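Local coordinates for protein alpha-L-rhamnosidase (Streptomyces avermitilis, PDB 3W5M) that hydrolyses terminal non-reducing alpha-L-rhamnose residues from alpha-L-rhamnosides, including citrus flavonoids and gum arabic, and carries a calcium-dependent rhamnose-binding module, at residues A928-I933 with G951-A956; N610-N615 with E924-N929; A651-E656 with I933-A938. All blocks are in the same frame, centred on the assembly; numbering follows the deposited sequence.

Interaction 1: A928-I933 with G951-A956; sequences ANIAGI and GEVTSA
Ile930 meets Val953 and Ala956 mainly through one methyl group. Its branch methyl CG2 makes the side-chain contacts. Ile930 CG2 lies 3.8 Å from Val953 CG1 and 4.0 Å from Ala956 CB. The side chains of Ile930 and Val953 cross at about a right angle, so they touch methyl to methyl and do not run alongside each other. Val953 uses one branch of its fork. CG1 stands anti to the backbone N (chi1 -167°) and reaches the isoleucine, while CG2 stays anti to the carbonyl carbon. On Ile930, CG2 is likewise the branch anti to the backbone N. CG1 and CD1 of Ile930 take a different course, toward the indole of Trp925. Ala956 has only CB to offer. That methyl also sits 4.0 Å from Ile930 O, a loose van der Waals approach to the backbone.

All three residues are buried, and no hydrogen bond joins the two segments. The polar backbone around the contact is served by a neighbouring strand. Strand 965-974 supplies Trp971 NE1 as donor to Ile930 O and Thr969 OG1 as hydrogen-bonding partner of Ala931 O. Tyr871 of helix 867-875 touches both Ile930 and Val953, and Phe602 and Thr604 of strand 600-604 also pack on Ile930.

The chain leaves helix 923-929 here. Gly932 has positive phi, and Ile933 follows in extended form. Residues 951-956 lead into strand 955-962, which pairs with strands 600-604 and 965-974. The contact is plain apolar packing at a domain junction, where the last helix of the (alpha/alpha)6 barrel of this family 78 glycoside hydrolase meets the C-terminal beta-sandwich.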
ATOM      1  N   ALA A 928      17.826   2.190  17.902  1.00 24.11           N
ATOM      2  CA  ALA A 928      18.472   3.299  18.620  1.00 26.40           C
ATOM      3  C   ALA A 928      19.251   2.841  19.857  1.00 26.81           C
ATOM      4  O   ALA A 928      20.299   3.401  20.159  1.00 27.61           O
ATOM      5  CB  ALA A 928      17.456   4.375  18.981  1.00 24.93           C
ATOM      6  N   ASN A 929      18.778   1.785  20.521  1.00 28.13           N
ATOM      7  CA  ASN A 929      19.305   1.395  21.851  1.00 28.63           C
ATOM      8  C   ASN A 929      20.036   0.069  21.934  1.00 30.28           C
ATOM      9  O   ASN A 929      20.996  -0.070  22.706  1.00 31.97           O
ATOM     10  CB  ASN A 929      18.186   1.429  22.867  1.00 28.95           C
ATOM     11  CG  ASN A 929      17.539   2.789  22.964  1.00 29.69           C
ATOM     12  OD1 ASN A 929      16.410   2.982  22.524  1.00 31.69           O
ATOM     13  ND2 ASN A 929      18.254   3.748  23.530  1.00 31.49           N
ATOM     14  N   ILE A 930      19.626  -0.912  21.134  1.00 26.76           N
ATOM     15  CA  ILE A 930      20.349  -2.168  21.122  1.00 27.60           C
ATOM     16  C   ILE A 930      21.441  -2.061  20.081  1.00 29.93           C
ATOM     17  O   ILE A 930      22.608  -2.339  20.360  1.00 29.75           O
ATOM     18  CB  ILE A 930      19.426  -3.404  20.883  1.00 28.25           C
ATOM     19  CG1 ILE A 930      18.324  -3.438  21.946  1.00 28.79           C
ATOM     20  CG2 ILE A 930      20.269  -4.688  20.830  1.00 28.03           C
ATOM     21  CD1 ILE A 930      17.220  -4.467  21.732  1.00 30.94           C
ATOM     22  N   ALA A 931      21.070  -1.640  18.867  1.00 29.20           N
ATOM     23  CA  ALA A 931      22.076  -1.394  17.836  1.00 32.13           C
ATOM     24  C   ALA A 931      22.863  -0.096  18.148  1.00 28.73           C
ATOM     25  O   ALA A 931      24.024   0.026  17.804  1.00 32.93           O
ATOM     26  CB  ALA A 931      21.420  -1.342  16.460  1.00 28.84           C
ATOM     27  N   GLY A 932      22.228   0.852  18.823  1.00 32.28           N
ATOM     28  CA  GLY A 932      22.920   2.082  19.201  1.00 30.41           C
ATOM     29  C   GLY A 932      23.188   3.002  18.018  1.00 33.26           C
ATOM     30  O   GLY A 932      24.294   3.536  17.877  1.00 33.63           O
ATOM     31  N   ILE A 933      22.173   3.184  17.168  1.00 29.53           N
ATOM     32  CA  ILE A 933      22.290   4.031  15.971  1.00 26.13           C
ATOM     33  C   ILE A 933      21.109   4.975  15.962  1.00 26.26           C
ATOM     34  O   ILE A 933      19.972   4.543  15.783  1.00 26.01           O
ATOM     35  CB  ILE A 933      22.298   3.201  14.659  1.00 23.41           C
ATOM     36  CG1 ILE A 933      23.538   2.304  14.606  1.00 22.82           C
ATOM     37  CG2 ILE A 933      22.226   4.130  13.435  1.00 22.75           C
ATOM     38  CD1 ILE A 933      23.635   1.417  13.370  1.00 22.95           C
ATOM     39  N   GLY A 951      18.703  -6.781  29.513  1.00 40.77           N
ATOM     40  CA  GLY A 951      17.948  -8.014  29.254  1.00 37.76           C
ATOM     41  C   GLY A 951      18.868  -9.174  28.928  1.00 38.37           C
ATOM     42  O   GLY A 951      19.852  -9.403  29.624  1.00 40.52           O
ATOM     43  N   GLU A 952      18.593  -9.867  27.827  1.00 35.41           N
ATOM     44  CA  GLU A 952      19.336 -11.062  27.473  1.00 34.62           C
ATOM     45  C   GLU A 952      20.314 -10.761  26.367  1.00 34.78           C
ATOM     46  O   GLU A 952      20.923 -11.682  25.809  1.00 35.83           O
ATOM     47  CB  GLU A 952      18.392 -12.179  26.998  1.00 36.90           C
ATOM     48  CG  GLU A 952      17.036 -12.234  27.686  1.00 40.40           C
ATOM     49  CD  GLU A 952      16.097 -13.289  27.094  1.00 42.79           C
ATOM     50  OE1 GLU A 952      16.534 -14.116  26.258  1.00 44.40           O
ATOM     51  OE2 GLU A 952      14.907 -13.280  27.469  1.00 43.02           O
ATOM     52  N   VAL A 953      20.459  -9.478  26.024  1.00 35.41           N
ATOM     53  CA  VAL A 953      21.308  -9.117  24.891  1.00 36.85           C
ATOM     54  C   VAL A 953      22.757  -8.933  25.344  1.00 35.30           C
ATOM     55  O   VAL A 953      23.048  -8.051  26.132  1.00 36.01           O
ATOM     56  CB  VAL A 953      20.834  -7.828  24.159  1.00 37.26           C
ATOM     57  CG1 VAL A 953      21.565  -7.708  22.823  1.00 38.19           C
ATOM     58  CG2 VAL A 953      19.323  -7.812  23.958  1.00 35.46           C
ATOM     59  N   THR A 954      23.661  -9.746  24.830  1.00 36.86           N
ATOM     60  CA  THR A 954      25.072  -9.571  25.164  1.00 39.83           C
ATOM     61  C   THR A 954      25.900  -9.293  23.917  1.00 40.38           C
ATOM     62  O   THR A 954      27.137  -9.223  23.957  1.00 38.44           O
ATOM     63  CB  THR A 954      25.626 -10.804  25.899  1.00 41.07           C
ATOM     64  OG1 THR A 954      25.499 -11.967  25.061  1.00 42.12           O
ATOM     65  CG2 THR A 954      24.883 -11.012  27.229  1.00 37.88           C
ATOM     66  N   SER A 955      25.209  -9.110  22.794  1.00 37.43           N
ATOM     67  CA  SER A 955      25.863  -9.190  21.511  1.00 35.39           C
ATOM     68  C   SER A 955      24.893  -8.598  20.506  1.00 34.16           C
ATOM     69  O   SER A 955      23.736  -8.985  20.495  1.00 32.68           O
ATOM     70  CB  SER A 955      26.073 -10.671  21.194  1.00 36.88           C
ATOM     71  OG  SER A 955      27.113 -10.857  20.262  1.00 41.66           O
ATOM     72  N   ALA A 956      25.354  -7.640  19.700  1.00 33.00           N
ATOM     73  CA  ALA A 956      24.539  -7.070  18.613  1.00 31.37           C
ATOM     74  C   ALA A 956      25.401  -6.525  17.489  1.00 32.16           C
ATOM     75  O   ALA A 956      26.537  -6.073  17.704  1.00 32.78           O
ATOM     76  CB  ALA A 956      23.594  -5.984  19.128  1.00 31.08           C
TER

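Interaction 2: N610-N615 with E924-N929; sequences NKLHSN and EWMYAN
Helix packing within the (alpha/alpha)6 barrel of the catalytic domain brings Leu612 and His613 of helix 607-622 against Met926 and Tyr927 of helix 923-929. These are the first and last helices of that domain along the chain. The axes of the two short segments approach to 11.5 Å, with 123° between their N-to-C directions. Long side chains bridge this gap, and the contact is largely buried.

Met926 reaches across with its sulfur and terminal methyl. Its SD lies 4.1 Å from Leu612 CD2. A bend at chi3 (-65°) turns CE toward the other helix, where it comes within 4.2 Å of His613 N.

Ile886 and Met893 also pack on Leu612. Phe602 meets the ring of His613, while Phe600 meets that of Tyr927.

The polar part joins two rings at their rims. The planes of His613 and Tyr927 are perpendicular, and neither ring lies over the other. The phenol oxygen arrives at the imidazole edge, in the plane of that ring. There His613 ND1 and Tyr927 OH share a fairly straight hydrogen bond of 2.8 Å (angle 152°), in which either atom could be the donor.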
ATOM      1  N   ASN A 610      15.575 -11.224  16.917  1.00 26.63           N
ATOM      2  CA  ASN A 610      15.837 -11.338  15.494  1.00 27.58           C
ATOM      3  C   ASN A 610      14.541 -11.607  14.727  1.00 27.06           C
ATOM      4  O   ASN A 610      14.343 -11.066  13.625  1.00 24.21           O
ATOM      5  CB  ASN A 610      16.903 -12.389  15.226  1.00 28.27           C
ATOM      6  CG  ASN A 610      18.218 -12.074  15.945  1.00 30.11           C
ATOM      7  OD1 ASN A 610      18.486 -10.926  16.322  1.00 31.28           O
ATOM      8  ND2 ASN A 610      19.031 -13.087  16.140  1.00 28.35           N
ATOM      9  N   LYS A 611      13.663 -12.421  15.322  1.00 27.32           N
ATOM     10  CA  LYS A 611      12.321 -12.671  14.763  1.00 27.69           C
ATOM     11  C   LYS A 611      11.438 -11.429  14.787  1.00 27.75           C
ATOM     12  O   LYS A 611      10.730 -11.126  13.809  1.00 24.86           O
ATOM     13  CB  LYS A 611      11.626 -13.837  15.484  1.00 29.01           C
ATOM     14  CG  LYS A 611      10.319 -14.270  14.832  1.00 30.72           C
ATOM     15  CD  LYS A 611      10.534 -14.594  13.361  1.00 30.40           C
ATOM     16  CE  LYS A 611       9.356 -15.359  12.795  1.00 34.58           C
ATOM     17  NZ  LYS A 611       9.619 -15.698  11.359  1.00 38.79           N
ATOM     18  N   LEU A 612      11.479 -10.694  15.898  1.00 24.09           N
ATOM     19  CA  LEU A 612      10.743  -9.472  15.997  1.00 22.42           C
ATOM     20  C   LEU A 612      11.114  -8.469  14.863  1.00 22.30           C
ATOM     21  O   LEU A 612      10.218  -7.909  14.183  1.00 21.86           O
ATOM     22  CB  LEU A 612      10.943  -8.834  17.391  1.00 24.20           C
ATOM     23  CG  LEU A 612      10.175  -7.546  17.628  1.00 23.35           C
ATOM     24  CD1 LEU A 612       8.679  -7.718  17.402  1.00 22.46           C
ATOM     25  CD2 LEU A 612      10.457  -7.048  19.053  1.00 23.65           C
ATOM     26  N   HIS A 613      12.414  -8.278  14.661  1.00 22.09           N
ATOM     27  CA  HIS A 613      12.941  -7.453  13.579  1.00 22.29           C
ATOM     28  C   HIS A 613      12.469  -7.960  12.196  1.00 22.28           C
ATOM     29  O   HIS A 613      11.970  -7.170  11.394  1.00 22.14           O
ATOM     30  CB  HIS A 613      14.450  -7.422  13.632  1.00 22.01           C
ATOM     31  CG  HIS A 613      15.081  -6.826  12.423  1.00 23.18           C
ATOM     32  ND1 HIS A 613      14.993  -5.482  12.118  1.00 22.81           N
ATOM     33  CD2 HIS A 613      15.817  -7.393  11.440  1.00 23.63           C
ATOM     34  CE1 HIS A 613      15.653  -5.252  11.000  1.00 24.04           C
ATOM     35  NE2 HIS A 613      16.162  -6.393  10.567  1.00 24.80           N
ATOM     36  N   SER A 614      12.597  -9.262  11.940  1.00 21.55           N
ATOM     37  CA  SER A 614      12.073  -9.841  10.692  1.00 22.01           C
ATOM     38  C   SER A 614      10.583  -9.495  10.505  1.00 22.12           C
ATOM     39  O   SER A 614      10.174  -9.036   9.425  1.00 22.24           O
ATOM     40  CB  SER A 614      12.255 -11.358  10.678  1.00 22.36           C
ATOM     41  OG  SER A 614      11.856 -11.868   9.404  1.00 22.81           O
ATOM     42  N   ASN A 615       9.789  -9.664  11.557  1.00 21.50           N
ATOM     43  CA  ASN A 615       8.345  -9.400  11.514  1.00 21.61           C
ATOM     44  C   ASN A 615       8.025  -7.937  11.213  1.00 22.62           C
ATOM     45  O   ASN A 615       7.104  -7.631  10.445  1.00 21.62           O
ATOM     46  CB  ASN A 615       7.655  -9.862  12.798  1.00 21.58           C
ATOM     47  CG  ASN A 615       7.667 -11.381  12.972  1.00 21.64           C
ATOM     48  OD1 ASN A 615       8.272 -12.122  12.184  1.00 22.08           O
ATOM     49  ND2 ASN A 615       6.995 -11.851  14.010  1.00 22.12           N
ATOM     50  N   GLU A 924      12.090   1.062  16.312  1.00 23.52           N
ATOM     51  CA  GLU A 924      12.984   2.220  16.436  1.00 25.83           C
ATOM     52  C   GLU A 924      13.721   2.219  17.767  1.00 27.36           C
ATOM     53  O   GLU A 924      14.847   2.662  17.821  1.00 24.09           O
ATOM     54  CB  GLU A 924      12.247   3.544  16.264  1.00 26.87           C
ATOM     55  CG  GLU A 924      11.220   3.861  17.334  1.00 34.70           C
ATOM     56  CD  GLU A 924      10.661   5.262  17.214  1.00 38.12           C
ATOM     57  OE1 GLU A 924      11.466   6.225  17.301  1.00 43.53           O
ATOM     58  OE2 GLU A 924       9.424   5.409  17.037  1.00 37.35           O
ATOM     59  N   TRP A 925      13.080   1.717  18.824  1.00 26.95           N
ATOM     60  CA  TRP A 925      13.757   1.591  20.121  1.00 26.46           C
ATOM     61  C   TRP A 925      14.908   0.587  20.055  1.00 27.19           C
ATOM     62  O   TRP A 925      15.997   0.836  20.564  1.00 25.41           O
ATOM     63  CB  TRP A 925      12.773   1.255  21.246  1.00 26.76           C
ATOM     64  CG  TRP A 925      13.463   1.217  22.603  1.00 27.57           C
ATOM     65  CD1 TRP A 925      13.571   2.259  23.507  1.00 27.16           C
ATOM     66  CD2 TRP A 925      14.164   0.098  23.187  1.00 27.88           C
ATOM     67  NE1 TRP A 925      14.289   1.837  24.623  1.00 26.18           N
ATOM     68  CE2 TRP A 925      14.665   0.527  24.448  1.00 29.81           C
ATOM     69  CE3 TRP A 925      14.405  -1.229  22.778  1.00 28.47           C
ATOM     70  CZ2 TRP A 925      15.396  -0.321  25.295  1.00 30.83           C
ATOM     71  CZ3 TRP A 925      15.133  -2.073  23.622  1.00 29.50           C
ATOM     72  CH2 TRP A 925      15.617  -1.614  24.867  1.00 32.67           C
ATOM     73  N   MET A 926      14.692  -0.544  19.387  1.00 25.49           N
ATOM     74  CA  MET A 926      15.745  -1.498  19.227  1.00 25.50           C
ATOM     75  C   MET A 926      16.919  -0.925  18.428  1.00 25.83           C
ATOM     76  O   MET A 926      18.078  -1.186  18.757  1.00 24.98           O
ATOM     77  CB  MET A 926      15.219  -2.768  18.537  1.00 26.81           C
ATOM     78  CG  MET A 926      14.161  -3.524  19.313  1.00 26.83           C
ATOM     79  SD  MET A 926      14.151  -5.291  18.901  1.00 32.50           S
ATOM     80  CE  MET A 926      13.659  -5.162  17.178  1.00 28.26           C
ATOM     81  N   TYR A 927      16.629  -0.172  17.366  1.00 24.89           N
ATOM     82  CA  TYR A 927      17.683   0.248  16.458  1.00 22.78           C
ATOM     83  C   TYR A 927      18.507   1.325  17.148  1.00 23.90           C
ATOM     84  O   TYR A 927      19.728   1.304  17.053  1.00 23.59           O
ATOM     85  CB  TYR A 927      17.112   0.712  15.089  1.00 23.00           C
ATOM     86  CG  TYR A 927      16.177  -0.311  14.471  1.00 23.13           C
ATOM     87  CD1 TYR A 927      16.391  -1.689  14.649  1.00 23.12           C
ATOM     88  CD2 TYR A 927      15.063   0.084  13.745  1.00 24.24           C
ATOM     89  CE1 TYR A 927      15.523  -2.632  14.102  1.00 23.70           C
ATOM     90  CE2 TYR A 927      14.179  -0.858  13.214  1.00 23.12           C
ATOM     91  CZ  TYR A 927      14.431  -2.211  13.378  1.00 25.34           C
ATOM     92  OH  TYR A 927      13.548  -3.133  12.831  1.00 25.73           O
ATOM     93  N   ALA A 928      17.826   2.190  17.902  1.00 24.11           N
ATOM     94  CA  ALA A 928      18.472   3.299  18.620  1.00 26.40           C
ATOM     95  C   ALA A 928      19.251   2.841  19.857  1.00 26.81           C
ATOM     96  O   ALA A 928      20.299   3.401  20.159  1.00 27.61           O
ATOM     97  CB  ALA A 928      17.456   4.375  18.981  1.00 24.93           C
ATOM     98  N   ASN A 929      18.778   1.785  20.521  1.00 28.13           N
ATOM     99  CA  ASN A 929      19.305   1.395  21.851  1.00 28.63           C
ATOM    100  C   ASN A 929      20.036   0.069  21.934  1.00 30.28           C
ATOM    101  O   ASN A 929      20.996  -0.070  22.706  1.00 31.97           O
ATOM    102  CB  ASN A 929      18.186   1.429  22.867  1.00 28.95           C
ATOM    103  CG  ASN A 929      17.539   2.789  22.964  1.00 29.69           C
ATOM    104  OD1 ASN A 929      16.410   2.982  22.524  1.00 31.69           O
ATOM    105  ND2 ASN A 929      18.254   3.748  23.530  1.00 31.49           N
TER

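Interaction 3: A651-E656 with I933-A938; sequences AAYTME and IAPGRA
Tyr653 reaches Ile933 because its CG stands anti to the carbonyl carbon, beside the backbone N (chi1 -85°), with the ring turned nearly perpendicular to that arm (chi2 -83°). These torsions carry the phenol away from the C-terminal end of helix 641-654 to the backbone of residues 933-935. The hydroxyl end of the ring does the touching. Tyr653 OH donates a hydrogen bond of 2.9 Å to Ile933 O. The hydroxyl lies in the carbonyl plane and is directed at a lone pair, with a C=O...donor angle of 143°. The acceptor in turn sits at the edge of the phenol, near the ring plane, and Ile933 O is also 3.3 Å from Tyr653 CE1.

Beyond this bond the hydroxyl rests on the chain that follows. Tyr653 OH is 3.7 Å from Ala934 CA. A looser approach puts Tyr653 OH 4.2 Å from Pro935 CD. The CB of Ile933 points toward the helix, but the remainder of the side chain packs on Val967 and Thr969. What Ile933 gives this contact is therefore mainly its backbone oxygen.

The bond joins two domains. Helix 641-654 belongs to the (alpha/alpha)6 catalytic barrel. Residues 934-935 form an outermost strand of a five-stranded sheet in the C-terminal beta-sandwich, where Ala934 pairs through its backbone with Val944. The chain then turns a corner at Gly936.

The ring of Tyr653 is held by other aromatic groups. It meets Tyr927 edge-to-face, and Phe600 with the planes nearly perpendicular. At the backbone of the same residue, Thr599 OG1 hydrogen-bonds Tyr653 O.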
ATOM      1  N   ALA A 651       9.874   2.869  10.151  1.00 20.84           N
ATOM      2  CA  ALA A 651       9.885   2.658   8.690  1.00 20.55           C
ATOM      3  C   ALA A 651      11.108   3.283   8.047  1.00 20.70           C
ATOM      4  O   ALA A 651      11.703   2.692   7.144  1.00 20.01           O
ATOM      5  CB  ALA A 651       8.629   3.255   8.063  1.00 19.39           C
ATOM      6  N   ALA A 652      11.486   4.475   8.521  1.00 20.43           N
ATOM      7  CA  ALA A 652      12.655   5.182   7.976  1.00 22.01           C
ATOM      8  C   ALA A 652      14.016   4.600   8.380  1.00 23.97           C
ATOM      9  O   ALA A 652      15.049   5.008   7.820  1.00 24.33           O
ATOM     10  CB  ALA A 652      12.596   6.670   8.313  1.00 22.81           C
ATOM     11  N   TYR A 653      14.046   3.676   9.353  1.00 21.61           N
ATOM     12  CA  TYR A 653      15.243   2.876   9.568  1.00 20.91           C
ATOM     13  C   TYR A 653      15.298   1.722   8.559  1.00 21.67           C
ATOM     14  O   TYR A 653      16.337   1.471   7.927  1.00 19.37           O
ATOM     15  CB  TYR A 653      15.247   2.274  10.978  1.00 21.45           C
ATOM     16  CG  TYR A 653      15.787   3.131  12.121  1.00 21.69           C
ATOM     17  CD1 TYR A 653      17.165   3.216  12.376  1.00 24.80           C
ATOM     18  CD2 TYR A 653      14.931   3.767  12.991  1.00 22.63           C
ATOM     19  CE1 TYR A 653      17.662   3.967  13.455  1.00 23.90           C
ATOM     20  CE2 TYR A 653      15.419   4.515  14.075  1.00 22.93           C
ATOM     21  CZ  TYR A 653      16.784   4.601  14.300  1.00 23.91           C
ATOM     22  OH  TYR A 653      17.261   5.337  15.394  1.00 26.45           O
ATOM     23  N   THR A 654      14.187   1.013   8.410  1.00 22.71           N
ATOM     24  CA  THR A 654      14.259  -0.306   7.786  1.00 21.88           C
ATOM     25  C   THR A 654      14.185  -0.331   6.258  1.00 20.76           C
ATOM     26  O   THR A 654      14.730  -1.240   5.661  1.00 23.06           O
ATOM     27  CB  THR A 654      13.252  -1.265   8.393  1.00 24.31           C
ATOM     28  OG1 THR A 654      12.070  -0.526   8.663  1.00 26.98           O
ATOM     29  CG2 THR A 654      13.796  -1.821   9.733  1.00 24.40           C
ATOM     30  N   MET A 655      13.533   0.652   5.637  1.00 20.65           N
ATOM     31  CA  MET A 655      13.583   0.795   4.168  1.00 19.75           C
ATOM     32  C   MET A 655      13.803   2.257   3.834  1.00 21.11           C
ATOM     33  O   MET A 655      13.484   3.143   4.644  1.00 18.83           O
ATOM     34  CB  MET A 655      12.264   0.382   3.527  1.00 20.91           C
ATOM     35  CG  MET A 655      11.896  -1.066   3.731  1.00 21.70           C
ATOM     36  SD  MET A 655      10.292  -1.504   3.026  1.00 26.80           S
ATOM     37  CE  MET A 655      10.614  -1.536   1.250  1.00 27.00           C
ATOM     38  N   GLU A 656      14.374   2.510   2.666  1.00 20.34           N
ATOM     39  CA  GLU A 656      14.404   3.869   2.143  1.00 22.12           C
ATOM     40  C   GLU A 656      12.945   4.284   1.919  1.00 21.18           C
ATOM     41  O   GLU A 656      12.274   3.803   1.016  1.00 22.14           O
ATOM     42  CB  GLU A 656      15.238   3.973   0.867  1.00 23.83           C
ATOM     43  CG  GLU A 656      15.307   5.413   0.327  1.00 22.90           C
ATOM     44  CD  GLU A 656      14.237   5.724  -0.717  1.00 26.44           C
ATOM     45  OE1 GLU A 656      14.248   5.084  -1.793  1.00 24.16           O
ATOM     46  OE2 GLU A 656      13.371   6.623  -0.488  1.00 26.73           O
ATOM     47  N   ILE A 933      22.173   3.184  17.168  1.00 29.53           N
ATOM     48  CA  ILE A 933      22.290   4.031  15.971  1.00 26.13           C
ATOM     49  C   ILE A 933      21.109   4.975  15.962  1.00 26.26           C
ATOM     50  O   ILE A 933      19.972   4.543  15.783  1.00 26.01           O
ATOM     51  CB  ILE A 933      22.298   3.201  14.659  1.00 23.41           C
ATOM     52  CG1 ILE A 933      23.538   2.304  14.606  1.00 22.82           C
ATOM     53  CG2 ILE A 933      22.226   4.130  13.435  1.00 22.75           C
ATOM     54  CD1 ILE A 933      23.635   1.417  13.370  1.00 22.95           C
ATOM     55  N   ALA A 934      21.358   6.264  16.190  1.00 26.53           N
ATOM     56  CA  ALA A 934      20.274   7.253  16.261  1.00 25.61           C
ATOM     57  C   ALA A 934      20.808   8.587  15.758  1.00 25.58           C
ATOM     58  O   ALA A 934      21.990   8.810  15.829  1.00 24.19           O
ATOM     59  CB  ALA A 934      19.759   7.395  17.689  1.00 27.33           C
ATOM     60  N   PRO A 935      19.947   9.450  15.207  1.00 25.98           N
ATOM     61  CA  PRO A 935      20.530  10.694  14.666  1.00 26.23           C
ATOM     62  C   PRO A 935      20.720  11.773  15.742  1.00 29.11           C
ATOM     63  O   PRO A 935      19.750  12.197  16.351  1.00 29.52           O
ATOM     64  CB  PRO A 935      19.503  11.135  13.628  1.00 25.63           C
ATOM     65  CG  PRO A 935      18.204  10.542  14.077  1.00 25.17           C
ATOM     66  CD  PRO A 935      18.516   9.295  14.858  1.00 26.06           C
ATOM     67  N   GLY A 936      21.965  12.199  15.964  1.00 29.34           N
ATOM     68  CA  GLY A 936      22.257  13.358  16.830  1.00 30.71           C
ATOM     69  C   GLY A 936      21.929  14.684  16.163  1.00 30.65           C
ATOM     70  O   GLY A 936      21.489  15.640  16.816  1.00 30.64           O
ATOM     71  N   ARG A 937      22.158  14.753  14.859  1.00 29.34           N
ATOM     72  CA  ARG A 937      21.650  15.850  14.052  1.00 29.98           C
ATOM     73  C   ARG A 937      20.853  15.238  12.901  1.00 28.91           C
ATOM     74  O   ARG A 937      21.099  14.092  12.522  1.00 27.91           O
ATOM     75  CB  ARG A 937      22.789  16.709  13.489  1.00 35.31           C
ATOM     76  CG  ARG A 937      23.489  17.603  14.515  1.00 40.49           C
ATOM     77  CD  ARG A 937      24.628  18.389  13.856  1.00 49.09           C
ATOM     78  NE  ARG A 937      24.168  19.114  12.659  1.00 55.11           N
ATOM     79  CZ  ARG A 937      24.934  19.472  11.627  1.00 55.04           C
ATOM     80  NH1 ARG A 937      26.236  19.191  11.600  1.00 55.96           N
ATOM     81  NH2 ARG A 937      24.385  20.113  10.609  1.00 52.93           N
ATOM     82  N   ALA A 938      19.911  16.001  12.355  1.00 27.09           N
ATOM     83  CA  ALA A 938      19.011  15.504  11.329  1.00 26.95           C
ATOM     84  C   ALA A 938      19.775  14.882  10.173  1.00 26.18           C
ATOM     85  O   ALA A 938      20.817  15.401   9.717  1.00 26.47           O
ATOM     86  CB  ALA A 938      18.082  16.592  10.833  1.00 26.71           C
TER

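How the interactions relate
The three contacts lie on one side of the chain's centre. The centres of interactions 1 and 2 are about 9 Å apart, those of 2 and 3 about 13 Å, and those of 1 and 3 about 16 Å. Along the chain come 610-615, 651-656, then 924-938 and 951-956. Interactions 1 and 2 share Ala928 and Asn929 of helix 923-929, and interactions 1 and 3 share Ile933. Interaction 2 joins helices within the barrel, whereas 1 and 3 tie that barrel to the C-terminal sandwich. Ile933 N lies 3.1 Å from Tyr927 O, a probable hydrogen bond. Together they place the last barrel helix and the chain after it against the sandwich, away from the annotated sites.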